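Local coordinates for rhamnose ABC transporter, rhamnose-binding protein (Actinomyces odontolyticus ATCC 17982, PDB 5BQ3) that probably binds a sugar, likely rhamnose, outside the cell and hands it to an ABC transporter for uptake, at residues D143-Q148 against F244-G249; V155-A160 against I187-K192. All coordinates share one frame; numbering follows the deposited sequence.

Interaction 1. Residues D143-Q148 against F244-G249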
loop_
_atom_site.group_PDB
_atom_site.type_symbol
_atom_site.label_atom_id
_atom_site.label_comp_id
_atom_site.label_asym_id
_atom_site.label_seq_id
_atom_site.Cartn_x
_atom_site.Cartn_y
_atom_site.Cartn_z
ATOM N N ASP A 143 -2.941 -2.843 17.398
ATOM C CA ASP A 143 -4.168 -3.580 17.727
ATOM C C ASP A 143 -3.937 -5.089 17.658
ATOM O O ASP A 143 -4.406 -5.802 18.535
ATOM C CB ASP A 143 -5.321 -3.185 16.786
ATOM C CG ASP A 143 -6.179 -2.017 17.243
ATOM O OD1 ASP A 143 -5.751 -1.284 18.159
ATOM O OD2 ASP A 143 -7.274 -1.828 16.670
HETATM N N MSE A 144 -3.215 -5.564 16.618
HETATM C CA MSE A 144 -2.876 -6.978 16.406
HETATM C C MSE A 144 -1.879 -7.455 17.462
HETATM O O MSE A 144 -2.022 -8.569 17.964
HETATM C CB MSE A 144 -2.308 -7.205 14.994
HETATM C CG MSE A 144 -3.323 -6.923 13.878
HETATM SE SE MSE A 144 -2.723 -7.388 12.086
HETATM C CE MSE A 144 -1.179 -6.236 11.926
ATOM N N VAL A 145 -0.887 -6.601 17.818
ATOM C CA VAL A 145 0.128 -6.899 18.836
ATOM C C VAL A 145 -0.561 -7.077 20.180
ATOM O O VAL A 145 -0.477 -8.158 20.756
ATOM C CB VAL A 145 1.244 -5.823 18.907
ATOM C CG1 VAL A 145 2.203 -6.092 20.058
ATOM C CG2 VAL A 145 2.012 -5.749 17.607
ATOM N N SER A 146 -1.265 -6.023 20.648
ATOM C CA SER A 146 -1.996 -5.962 21.915
ATOM C C SER A 146 -2.948 -7.148 22.081
ATOM O O SER A 146 -2.981 -7.751 23.154
ATOM C CB SER A 146 -2.771 -4.652 22.015
ATOM O OG SER A 146 -3.253 -4.440 23.331
ATOM N N ASP A 147 -3.676 -7.508 21.007
ATOM C CA ASP A 147 -4.625 -8.621 20.977
ATOM C C ASP A 147 -3.910 -9.978 21.144
ATOM O O ASP A 147 -4.401 -10.831 21.886
ATOM C CB ASP A 147 -5.430 -8.590 19.660
ATOM C CG ASP A 147 -6.420 -9.720 19.459
ATOM O OD1 ASP A 147 -7.302 -9.904 20.334
ATOM O OD2 ASP A 147 -6.347 -10.391 18.404
ATOM N N GLN A 148 -2.753 -10.163 20.471
ATOM C CA GLN A 148 -1.989 -11.407 20.498
ATOM C C GLN A 148 -1.190 -11.588 21.798
ATOM O O GLN A 148 -1.199 -12.696 22.339
ATOM C CB GLN A 148 -1.066 -11.503 19.279
ATOM C CG GLN A 148 -1.795 -11.961 18.013
ATOM C CD GLN A 148 -0.980 -11.797 16.752
ATOM O OE1 GLN A 148 -1.350 -11.046 15.847
ATOM N NE2 GLN A 148 0.128 -12.522 16.644
ATOM N N PHE A 244 5.017 -14.474 19.171
ATOM C CA PHE A 244 4.064 -14.049 18.147
ATOM C C PHE A 244 4.731 -13.179 17.087
ATOM O O PHE A 244 5.652 -12.429 17.393
ATOM C CB PHE A 244 2.889 -13.283 18.782
ATOM C CG PHE A 244 1.998 -14.122 19.662
ATOM C CD1 PHE A 244 0.899 -14.790 19.132
ATOM C CD2 PHE A 244 2.244 -14.231 21.026
ATOM C CE1 PHE A 244 0.075 -15.571 19.949
ATOM C CE2 PHE A 244 1.420 -15.012 21.842
ATOM C CZ PHE A 244 0.342 -15.676 21.296
ATOM N N LEU A 245 4.265 -13.280 15.838
ATOM C CA LEU A 245 4.797 -12.474 14.751
ATOM C C LEU A 245 3.660 -11.846 13.964
ATOM O O LEU A 245 2.764 -12.537 13.479
ATOM C CB LEU A 245 5.740 -13.272 13.828
ATOM C CG LEU A 245 6.256 -12.533 12.580
ATOM C CD1 LEU A 245 7.223 -11.413 12.934
ATOM C CD2 LEU A 245 6.887 -13.478 11.620
ATOM N N THR A 246 3.722 -10.525 13.838
ATOM C CA THR A 246 2.750 -9.731 13.103
ATOM C C THR A 246 3.490 -8.584 12.390
ATOM O O THR A 246 4.706 -8.426 12.544
ATOM C CB THR A 246 1.611 -9.271 14.039
ATOM O OG1 THR A 246 0.583 -8.669 13.258
ATOM C CG2 THR A 246 2.072 -8.321 15.128
ATOM N N GLY A 247 2.750 -7.831 11.592
ATOM C CA GLY A 247 3.276 -6.709 10.832
ATOM C C GLY A 247 2.588 -6.595 9.496
ATOM O O GLY A 247 1.373 -6.791 9.405
ATOM N N LEU A 248 3.369 -6.295 8.450
ATOM C CA LEU A 248 2.860 -6.147 7.089
ATOM C C LEU A 248 3.489 -7.196 6.185
ATOM O O LEU A 248 4.706 -7.216 6.042
ATOM C CB LEU A 248 3.114 -4.723 6.556
ATOM C CG LEU A 248 2.641 -3.562 7.438
ATOM C CD1 LEU A 248 3.330 -2.295 7.053
ATOM C CD2 LEU A 248 1.136 -3.372 7.367
ATOM N N GLY A 249 2.658 -8.065 5.609
ATOM C CA GLY A 249 3.112 -9.149 4.740
ATOM C C GLY A 249 2.266 -9.445 3.516
ATOM O O GLY A 249 1.210 -8.840 3.320
#
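Gln-148 lies over one face of the Phe-244 ring and touches it with both backbone and side chain. Its CB makes a CH-pi contact, 4.2 Å from the centroid of the Phe-244 ring and 27° off the normal. Its backbone O sits over the same face, 3.4 Å above the plane and displaced toward the rim. With CG of Gln-148 anti to its own carbonyl carbon (chi1 -80°) and the chain extended beyond it, the amide reaches past the ring along strand 244-247. NE2 comes 3.5 Å from Phe-244 CD1, and the amide plane stands 68° from the ring plane, so the two groups are far from stacked. On the other branch, Gln-148 OE1 approaches Thr-246 CB at 3.9 Å.

One turn earlier in helix 134-149, Met-144 and Val-145 take the two branches of Thr-246. The methyl CG2 of Thr-246 meets Val-145 CG2 at 3.6 Å, the side chains crossing at about a right angle. Its OG1 faces the selenomethionine Met-144, whose chain bends at chi3 and lays the terminal CE 3.3 Å from Thr-246 OG1. The same CE is 3.6 Å from Gly-247 O. Thr-246 OG1 is hydrogen-bonded to the backbone O of Glu-265, which fixes its rotation.

Helix and edge strand, running nearly antiparallel, share no hydrogen bond. The contact rests on van der Waals and CH-pi packing, and the strand's one side-chain hydroxyl here takes its partner from Glu-265 O, leaving Thr-246 CG2 for the apolar contact.

Interaction 2. Residues V155-A160 against I187-K192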
loop_
_atom_site.group_PDB
_atom_site.type_symbol
_atom_site.label_atom_id
_atom_site.label_comp_id
_atom_site.label_asym_id
_atom_site.label_seq_id
_atom_site.Cartn_x
_atom_site.Cartn_y
_atom_site.Cartn_z
ATOM N N VAL A 155 7.930 -6.406 23.304
ATOM C CA VAL A 155 7.803 -6.432 21.842
ATOM C C VAL A 155 9.067 -5.843 21.174
ATOM O O VAL A 155 9.643 -4.889 21.687
ATOM C CB VAL A 155 6.509 -5.673 21.413
ATOM C CG1 VAL A 155 6.320 -5.666 19.901
ATOM C CG2 VAL A 155 5.276 -6.254 22.096
ATOM N N ALA A 156 9.486 -6.423 20.035
ATOM C CA ALA A 156 10.638 -5.974 19.248
ATOM C C ALA A 156 10.207 -5.615 17.825
ATOM O O ALA A 156 9.334 -6.274 17.268
ATOM C CB ALA A 156 11.706 -7.054 19.216
ATOM N N ILE A 157 10.812 -4.569 17.238
ATOM C CA ILE A 157 10.484 -4.132 15.878
ATOM C C ILE A 157 11.626 -4.513 14.919
ATOM O O ILE A 157 12.779 -4.162 15.162
ATOM C CB ILE A 157 10.140 -2.609 15.817
ATOM C CG1 ILE A 157 8.922 -2.271 16.723
ATOM C CG2 ILE A 157 9.890 -2.145 14.365
ATOM C CD1 ILE A 157 8.767 -0.802 17.104
ATOM N N LEU A 158 11.287 -5.249 13.841
ATOM C CA LEU A 158 12.204 -5.648 12.774
ATOM C C LEU A 158 11.768 -4.908 11.511
ATOM O O LEU A 158 10.886 -5.370 10.778
ATOM C CB LEU A 158 12.233 -7.181 12.578
ATOM C CG LEU A 158 13.422 -7.735 11.767
ATOM C CD1 LEU A 158 13.982 -8.970 12.402
ATOM C CD2 LEU A 158 13.027 -8.036 10.338
ATOM N N SER A 159 12.358 -3.724 11.295
ATOM C CA SER A 159 12.040 -2.834 10.181
ATOM C C SER A 159 12.898 -3.126 8.931
ATOM O O SER A 159 13.685 -4.078 8.925
ATOM C CB SER A 159 12.233 -1.389 10.625
ATOM O OG SER A 159 11.646 -0.490 9.701
ATOM N N ALA A 160 12.727 -2.306 7.870
ATOM C CA ALA A 160 13.473 -2.389 6.611
ATOM C C ALA A 160 14.844 -1.707 6.798
ATOM O O ALA A 160 15.582 -2.111 7.694
ATOM C CB ALA A 160 12.670 -1.731 5.500
ATOM N N ILE A 187 2.221 -2.353 26.016
ATOM C CA ILE A 187 3.198 -2.750 24.996
ATOM C C ILE A 187 4.535 -2.065 25.305
ATOM O O ILE A 187 4.615 -0.833 25.317
ATOM C CB ILE A 187 2.697 -2.440 23.546
ATOM C CG1 ILE A 187 1.374 -3.178 23.230
ATOM C CG2 ILE A 187 3.781 -2.765 22.498
ATOM C CD1 ILE A 187 0.526 -2.561 22.129
ATOM N N GLU A 188 5.576 -2.869 25.560
ATOM C CA GLU A 188 6.913 -2.363 25.853
ATOM C C GLU A 188 7.868 -2.713 24.712
ATOM O O GLU A 188 8.194 -3.886 24.521
ATOM C CB GLU A 188 7.424 -2.923 27.195
ATOM C CG GLU A 188 8.734 -2.302 27.665
ATOM C CD GLU A 188 9.631 -3.157 28.545
ATOM O OE1 GLU A 188 9.239 -4.295 28.890
ATOM O OE2 GLU A 188 10.737 -2.681 28.886
ATOM N N ILE A 189 8.307 -1.693 23.947
ATOM C CA ILE A 189 9.276 -1.883 22.863
ATOM C C ILE A 189 10.645 -2.063 23.527
ATOM O O ILE A 189 11.061 -1.214 24.319
ATOM C CB ILE A 189 9.248 -0.752 21.791
ATOM C CG1 ILE A 189 7.824 -0.526 21.202
ATOM C CG2 ILE A 189 10.298 -0.977 20.683
ATOM C CD1 ILE A 189 7.109 -1.747 20.498
ATOM N N VAL A 190 11.294 -3.205 23.268
ATOM C CA VAL A 190 12.578 -3.554 23.885
ATOM C C VAL A 190 13.727 -3.563 22.850
ATOM O O VAL A 190 14.890 -3.592 23.247
ATOM C CB VAL A 190 12.510 -4.897 24.673
ATOM C CG1 VAL A 190 11.496 -4.822 25.810
ATOM C CG2 VAL A 190 12.211 -6.079 23.757
ATOM N N ALA A 191 13.404 -3.551 21.543
ATOM C CA ALA A 191 14.398 -3.563 20.469
ATOM C C ALA A 191 13.852 -2.990 19.160
ATOM O O ALA A 191 12.657 -3.102 18.878
ATOM C CB ALA A 191 14.902 -4.979 20.231
ATOM N N LYS A 192 14.753 -2.393 18.357
ATOM C CA LYS A 192 14.490 -1.823 17.037
ATOM C C LYS A 192 15.642 -2.210 16.107
ATOM O O LYS A 192 16.683 -1.542 16.087
ATOM C CB LYS A 192 14.306 -0.296 17.107
ATOM C CG LYS A 192 12.927 0.149 17.584
ATOM C CD LYS A 192 12.468 1.429 16.884
ATOM C CE LYS A 192 12.944 2.686 17.558
ATOM N NZ LYS A 192 12.658 3.886 16.732
#
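Val-155 O is approached twice from strand 187-194: Val-190 N bonds to it at 2.8 Å, nearly along the C=O axis, and Ile-189 CA leans in with a CH...O contact at 3.2 Å. From the same residue and to the same strand, Val-155 N gives an almost straight bond to Glu-188 O, also 2.8 Å. This brackets Ile-189 in ordinary parallel fashion. Further along, Ile-157 N bonds to Ala-191 O at 2.9 Å from above the carbonyl plane; together with the backbone bond between Ile-157 and Val-193, this pairs Ile-157 with Lys-192. Two steps on one strand match three on the other, a beta bulge, with Val-190 bent to a psi of -14°.

On the face carrying Val-155 and Ile-157, Ile-189 has CG1 anti to its carbonyl carbon (chi1 -54°), and the bend at chi2 brings CD1 to 4.0 Å from Val-155 CG1 and 3.9 Å from Ile-157 CD1. Cut back to an alanine, Ile-189 loses CD1, which would probably leave a gap between Val-155, Ile-157 and Ile-178 of helix 165-180. On the opposite face of the sheet, Ala-156 CB meets Ala-191 CB at 3.9 Å.

The strands belong to one beta-alpha-beta unit, linked by helix 165-180. That helix and helix 134-149 pack on the face of Val-155 and Ile-189, while helix 199-212 covers the alanine face through Leu-209.

Overall arrangement
The two contacts lie 12 Å apart, centre to centre, on one four-stranded parallel sheet, with interaction 2 nested in the loop that interaction 1 closes. Strands 187-194 and 244-247 are the sheet's outer strands, and helix 134-149, lying along one face, reaches both edges. At one edge Val-145 packs on Thr-246; at the other Ser-146 CB lies 3.9 Å from Ile-187 CD1. On the inner strand between, Val-155 CG2 is 3.7 Å from Val-145 CG1. Both contacts belong to the packing of helix 134-149 on the sheet of one alpha/beta lobe. In periplasmic binding proteins of this family the sugar is generally held in the cleft between two such lobes.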